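Local coordinates for putative lipoprotein (PDB 3QNK) that is of uncharacterised function but, as a SusD-like lipoprotein of the Bacteroides outer membrane, probably takes part in binding glycans for uptake, at residues F240-K245 with T384-L389; I31-L36 with N251-C256. All blocks are in the same frame, centred on the assembly; numbering follows the deposited sequence.

Contact 1 of 2, residues F240-K245 with T384-L389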
loop_
_atom_site.group_PDB
_atom_site.type_symbol
_atom_site.label_atom_id
_atom_site.label_comp_id
_atom_site.label_asym_id
_atom_site.label_seq_id
_atom_site.Cartn_x
_atom_site.Cartn_y
_atom_site.Cartn_z
ATOM N N PHE B 240 0.575 27.178 -2.390
ATOM C CA PHE B 240 1.228 25.870 -2.371
ATOM C C PHE B 240 0.589 24.952 -3.393
ATOM O O PHE B 240 -0.635 24.809 -3.420
ATOM C CB PHE B 240 1.211 25.210 -0.960
ATOM C CG PHE B 240 2.125 24.003 -0.861
ATOM C CD1 PHE B 240 3.507 24.157 -0.757
ATOM C CD2 PHE B 240 1.611 22.720 -0.912
ATOM C CE1 PHE B 240 4.351 23.044 -0.713
ATOM C CE2 PHE B 240 2.456 21.606 -0.848
ATOM C CZ PHE B 240 3.818 21.776 -0.742
ATOM N N ASP B 241 1.424 24.323 -4.230
ATOM C CA ASP B 241 0.962 23.382 -5.252
ATOM C C ASP B 241 1.942 22.220 -5.468
ATOM O O ASP B 241 3.060 22.222 -4.942
ATOM C CB ASP B 241 0.695 24.096 -6.595
ATOM C CG ASP B 241 1.894 24.750 -7.291
ATOM O OD1 ASP B 241 3.038 24.653 -6.756
ATOM O OD2 ASP B 241 1.691 25.367 -8.360
ATOM N N VAL B 242 1.489 21.231 -6.245
ATOM C CA VAL B 242 2.227 20.059 -6.694
ATOM C C VAL B 242 1.873 19.829 -8.165
ATOM O O VAL B 242 0.703 19.938 -8.540
ATOM C CB VAL B 242 2.038 18.773 -5.830
ATOM C CG1 VAL B 242 2.788 18.873 -4.516
ATOM C CG2 VAL B 242 0.589 18.457 -5.583
ATOM N N GLN B 243 2.876 19.569 -9.000
ATOM C CA GLN B 243 2.648 19.244 -10.407
ATOM C C GLN B 243 2.563 17.734 -10.430
ATOM O O GLN B 243 3.576 17.050 -10.298
ATOM C CB GLN B 243 3.721 19.834 -11.350
ATOM C CG GLN B 243 3.692 21.365 -11.432
ATOM C CD GLN B 243 4.215 22.046 -10.176
ATOM O OE1 GLN B 243 5.299 21.735 -9.667
ATOM N NE2 GLN B 243 3.439 22.967 -9.622
ATOM N N TYR B 244 1.326 17.224 -10.394
ATOM C CA TYR B 244 1.047 15.797 -10.305
ATOM C C TYR B 244 1.014 15.170 -11.676
ATOM O O TYR B 244 0.143 15.489 -12.486
ATOM C CB TYR B 244 -0.271 15.563 -9.544
ATOM C CG TYR B 244 -0.711 14.117 -9.413
ATOM C CD1 TYR B 244 0.074 13.184 -8.743
ATOM C CD2 TYR B 244 -1.953 13.705 -9.879
ATOM C CE1 TYR B 244 -0.338 11.861 -8.599
ATOM C CE2 TYR B 244 -2.383 12.388 -9.731
ATOM C CZ TYR B 244 -1.574 11.470 -9.086
ATOM O OH TYR B 244 -2.016 10.180 -8.935
ATOM N N LYS B 245 2.006 14.309 -11.943
ATOM C CA LYS B 245 2.131 13.550 -13.187
ATOM C C LYS B 245 2.196 12.083 -12.790
ATOM O O LYS B 245 3.265 11.604 -12.403
ATOM C CB LYS B 245 3.354 13.998 -14.015
ATOM N N THR B 384 -0.889 17.632 -13.998
ATOM C CA THR B 384 -1.904 18.507 -13.455
ATOM C C THR B 384 -1.224 19.384 -12.400
ATOM O O THR B 384 -0.381 18.925 -11.641
ATOM C CB THR B 384 -3.111 17.669 -12.955
ATOM O OG1 THR B 384 -3.938 17.379 -14.089
ATOM C CG2 THR B 384 -3.944 18.388 -11.881
ATOM N N ASN B 385 -1.566 20.656 -12.401
ATOM C CA ASN B 385 -1.055 21.607 -11.435
ATOM C C ASN B 385 -2.077 21.614 -10.301
ATOM O O ASN B 385 -3.081 22.358 -10.326
ATOM C CB ASN B 385 -0.815 22.998 -12.087
ATOM C CG ASN B 385 -0.041 23.994 -11.235
ATOM O OD1 ASN B 385 0.643 23.638 -10.256
ATOM N ND2 ASN B 385 -0.102 25.278 -11.622
ATOM N N TRP B 386 -1.869 20.688 -9.351
ATOM C CA TRP B 386 -2.751 20.536 -8.195
ATOM C C TRP B 386 -2.435 21.614 -7.169
ATOM O O TRP B 386 -1.384 21.563 -6.533
ATOM C CB TRP B 386 -2.631 19.122 -7.590
ATOM C CG TRP B 386 -3.694 18.828 -6.577
ATOM C CD1 TRP B 386 -3.513 18.558 -5.251
ATOM C CD2 TRP B 386 -5.117 18.825 -6.802
ATOM N NE1 TRP B 386 -4.737 18.374 -4.633
ATOM C CE2 TRP B 386 -5.737 18.547 -5.562
ATOM C CE3 TRP B 386 -5.928 19.096 -7.920
ATOM C CZ2 TRP B 386 -7.128 18.488 -5.420
ATOM C CZ3 TRP B 386 -7.308 19.060 -7.772
ATOM C CH2 TRP B 386 -7.894 18.727 -6.543
ATOM N N ILE B 387 -3.319 22.609 -7.050
ATOM C CA ILE B 387 -3.116 23.732 -6.135
ATOM C C ILE B 387 -3.791 23.427 -4.801
ATOM O O ILE B 387 -5.020 23.559 -4.649
ATOM C CB ILE B 387 -3.575 25.069 -6.740
ATOM C CG1 ILE B 387 -2.922 25.257 -8.128
ATOM C CG2 ILE B 387 -3.236 26.202 -5.781
ATOM C CD1 ILE B 387 -3.553 26.322 -9.013
ATOM N N ILE B 388 -2.967 23.020 -3.838
ATOM C CA ILE B 388 -3.416 22.661 -2.495
ATOM C C ILE B 388 -3.834 23.949 -1.764
ATOM O O ILE B 388 -4.871 23.961 -1.133
ATOM C CB ILE B 388 -2.324 21.815 -1.745
ATOM C CG1 ILE B 388 -2.058 20.481 -2.510
ATOM C CG2 ILE B 388 -2.752 21.509 -0.315
ATOM C CD1 ILE B 388 -0.733 19.784 -2.245
ATOM N N LEU B 389 -3.088 25.036 -1.908
ATOM C CA LEU B 389 -3.441 26.292 -1.260
ATOM C C LEU B 389 -3.373 27.477 -2.254
ATOM O O LEU B 389 -2.322 27.734 -2.856
ATOM C CB LEU B 389 -2.537 26.558 -0.035
ATOM C CG LEU B 389 -2.502 25.524 1.110
ATOM C CD1 LEU B 389 -1.275 25.778 2.015
ATOM C CD2 LEU B 389 -3.763 25.591 1.942
#
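On one face of this antiparallel strand pair, the CD1 methyl of I388 touches both F240 and V242. It meets the edge of the phenyl ring near its plane, 3.9 Å from F240 CE2, a flat rim that takes a methyl well, and lies 3.8 Å from V242 CG2; F240 and I388 run side by side, their ends pointing the same way. The same V242 CG2 rests 3.9 Å from W386 CB, at the edge of the indole and near its plane. The branched V242 suits a strand and offers one methyl to two partners. W386 CG is anti to the backbone N (chi1 -169°), carrying the indole away from the neighbouring strand toward W364, whose ring it meets edge-to-face. On the face that carries D241, Q243, N385 and I387, Q243 NE2 donates to N385 OD1 (2.9 Å), with the acceptor nearly in the Q243 amide plane but the donor well above that of N385. Amides suit this pair, each having a donor and an acceptor; their planes stand 53° apart, and the bend of Q243 at chi2 curls its amide toward N385. I388 and L389 both face F240, the signature of a classic beta bulge in an antiparallel ladder.

Contact 2 of 2, residues I31-L36 with N251-C256. With PO4 (phosphate ion), chain F.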
loop_
_atom_site.group_PDB
_atom_site.type_symbol
_atom_site.label_atom_id
_atom_site.label_comp_id
_atom_site.label_asym_id
_atom_site.label_seq_id
_atom_site.Cartn_x
_atom_site.Cartn_y
_atom_site.Cartn_z
ATOM N N ILE B 31 3.803 13.667 -0.716
ATOM C CA ILE B 31 2.526 14.365 -0.861
ATOM C C ILE B 31 1.719 13.585 -1.903
ATOM O O ILE B 31 2.196 13.383 -3.033
ATOM C CB ILE B 31 2.682 15.866 -1.236
ATOM C CG1 ILE B 31 3.402 16.658 -0.144
ATOM C CG2 ILE B 31 1.308 16.486 -1.560
ATOM C CD1 ILE B 31 3.956 17.990 -0.649
ATOM N N SER B 32 0.536 13.103 -1.508
ATOM C CA SER B 32 -0.309 12.312 -2.408
ATOM C C SER B 32 -1.478 13.123 -2.947
ATOM O O SER B 32 -2.071 13.933 -2.219
ATOM C CB SER B 32 -0.856 11.087 -1.685
ATOM O OG SER B 32 0.192 10.276 -1.201
ATOM N N VAL B 33 -1.814 12.883 -4.220
ATOM C CA VAL B 33 -2.968 13.488 -4.900
ATOM C C VAL B 33 -3.878 12.370 -5.386
ATOM O O VAL B 33 -3.421 11.455 -6.088
ATOM C CB VAL B 33 -2.573 14.428 -6.065
ATOM C CG1 VAL B 33 -3.786 15.220 -6.554
ATOM C CG2 VAL B 33 -1.428 15.357 -5.662
ATOM N N ASP B 34 -5.147 12.424 -4.992
ATOM C CA ASP B 34 -6.142 11.457 -5.442
ATOM C C ASP B 34 -6.616 11.869 -6.828
ATOM O O ASP B 34 -7.458 12.781 -6.946
ATOM C CB ASP B 34 -7.324 11.380 -4.461
ATOM C CG ASP B 34 -8.427 10.388 -4.831
ATOM O OD1 ASP B 34 -8.227 9.599 -5.799
ATOM O OD2 ASP B 34 -9.484 10.374 -4.124
ATOM N N GLY B 35 -6.058 11.221 -7.853
ATOM C CA GLY B 35 -6.401 11.474 -9.244
ATOM C C GLY B 35 -7.866 11.249 -9.565
ATOM O O GLY B 35 -8.401 11.887 -10.474
ATOM N N LEU B 36 -8.542 10.379 -8.779
ATOM C CA LEU B 36 -9.935 9.998 -8.960
ATOM C C LEU B 36 -10.914 10.862 -8.155
ATOM O O LEU B 36 -12.139 10.811 -8.426
ATOM C CB LEU B 36 -10.106 8.526 -8.619
ATOM C CG LEU B 36 -9.428 7.622 -9.627
ATOM C CD1 LEU B 36 -8.912 6.376 -8.969
ATOM C CD2 LEU B 36 -10.341 7.327 -10.812
ATOM N N ASN B 251 -4.424 6.058 -13.359
ATOM C CA ASN B 251 -4.424 6.888 -12.158
ATOM C C ASN B 251 -4.116 8.375 -12.452
ATOM O O ASN B 251 -4.187 9.220 -11.543
ATOM C CB ASN B 251 -3.475 6.293 -11.128
ATOM C CG ASN B 251 -4.129 5.116 -10.426
ATOM O OD1 ASN B 251 -5.194 5.240 -9.782
ATOM N ND2 ASN B 251 -3.556 3.934 -10.602
ATOM N N ASN B 252 -3.872 8.683 -13.746
ATOM C CA ASN B 252 -3.596 10.027 -14.227
ATOM C C ASN B 252 -4.835 10.897 -14.057
ATOM O O ASN B 252 -5.841 10.673 -14.729
ATOM C CB ASN B 252 -3.126 10.000 -15.683
ATOM C CG ASN B 252 -2.808 11.365 -16.214
ATOM O OD1 ASN B 252 -3.692 12.118 -16.641
ATOM N ND2 ASN B 252 -1.546 11.729 -16.142
HETATM N N MSE B 253 -4.739 11.896 -13.167
HETATM C CA MSE B 253 -5.786 12.839 -12.788
HETATM C C MSE B 253 -6.524 13.459 -13.993
HETATM O O MSE B 253 -7.752 13.594 -13.940
HETATM C CB MSE B 253 -5.200 13.931 -11.909
HETATM C CG MSE B 253 -6.251 14.799 -11.299
HETATM SE SE MSE B 253 -5.622 15.860 -9.863
HETATM C CE MSE B 253 -7.289 15.985 -9.043
HETATM N N MSE B 254 -5.791 13.822 -15.067
HETATM C CA MSE B 254 -6.381 14.422 -16.263
HETATM C C MSE B 254 -7.179 13.405 -17.079
HETATM O O MSE B 254 -8.328 13.683 -17.409
HETATM C CB MSE B 254 -5.293 15.050 -17.129
HETATM C CG MSE B 254 -5.856 15.861 -18.282
HETATM SE SE MSE B 254 -4.588 16.140 -19.717
HETATM C CE MSE B 254 -5.782 17.197 -20.957
ATOM N N VAL B 255 -6.571 12.245 -17.431
ATOM C CA VAL B 255 -7.209 11.211 -18.251
ATOM C C VAL B 255 -8.430 10.649 -17.510
ATOM O O VAL B 255 -9.484 10.497 -18.119
ATOM C CB VAL B 255 -6.191 10.119 -18.653
ATOM C CG1 VAL B 255 -6.855 8.964 -19.400
ATOM C CG2 VAL B 255 -5.075 10.714 -19.496
ATOM N N CYS B 256 -8.318 10.440 -16.196
ATOM C CA CYS B 256 -9.392 9.926 -15.361
ATOM C C CYS B 256 -10.605 10.824 -15.329
ATOM O O CYS B 256 -11.687 10.313 -15.087
ATOM C CB CYS B 256 -8.890 9.691 -13.946
ATOM S SG CYS B 256 -7.887 8.202 -13.771
HETATM P P PO4 F . -5.530 12.337 -0.611
HETATM O O1 PO4 F . -7.004 12.134 0.015
HETATM O O2 PO4 F . -4.623 10.984 -0.476
HETATM O O3 PO4 F . -5.635 13.055 -2.070
HETATM O O4 PO4 F . -4.769 13.433 0.234
#
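M253, a selenomethionine in this crystal, runs along the loop V33-G35, meeting main-chain atoms with CB, CG and CE and the V33 side chain with its selenium. Its CB lies 3.8 Å from G35 CA. The next atom, CG, is 3.7 Å from G35 O. The selenium meets V33 CG1 at 3.8 Å, and the terminal CE comes equally near to D34 O. An extended chain beyond CG makes this reach possible, and a long, unbranched, apolar side chain suits it; the valine crosses it at about a right angle. Glycine suits position 35 because a CB there would point at the other segment, into the space held by N251 O. Beyond the glycine, L36 spreads its two methyls, CD2 against C256 SG (3.9 Å) and CD1 toward the amide oxygen of N251, whose ND2 is bonded to D248.

D34 and N252 find polar partners close by. D34 forms an Asx turn, its OD1 accepting from L36 N from above the carboxylate plane, while OD2 takes L38 N. N252 is the N-cap of the short helix: its OD1 receives V255 N in the carbonyl plane, on a lone pair (3.0 Å). A phosphate, probably from the crystallisation liquor, is bonded weakly by D34 N and also by R125. No hydrogen bond passes directly between the two segments: the direct contact is van der Waals, and the hydrogen bonds that bridge the two backbones, to G35 O and M253 O, come from ND2 of N257, the next residue and the last of helix 253-257.

Along the chain the segments interleave: 31-36 comes first, then 240-245, 251-256 and 384-389, so each contact closes a loop that crosses the other. The centres of the two contacts are about 11 Å apart, and they touch. V33 packs on V242, Y244 and W386, while M253 lies against Y244, T384 and W386, which makes contact 2 a cover over one face of the strand pair of contact 1. Strand 238-244 leads into helix 253-257, a direct connection between them. Segment 31-36 lies in the N-terminal SusD-like region of the sequence and the other three in the later one, so the pair brings these two regions together near the centre of this alpha-alpha superhelical protein.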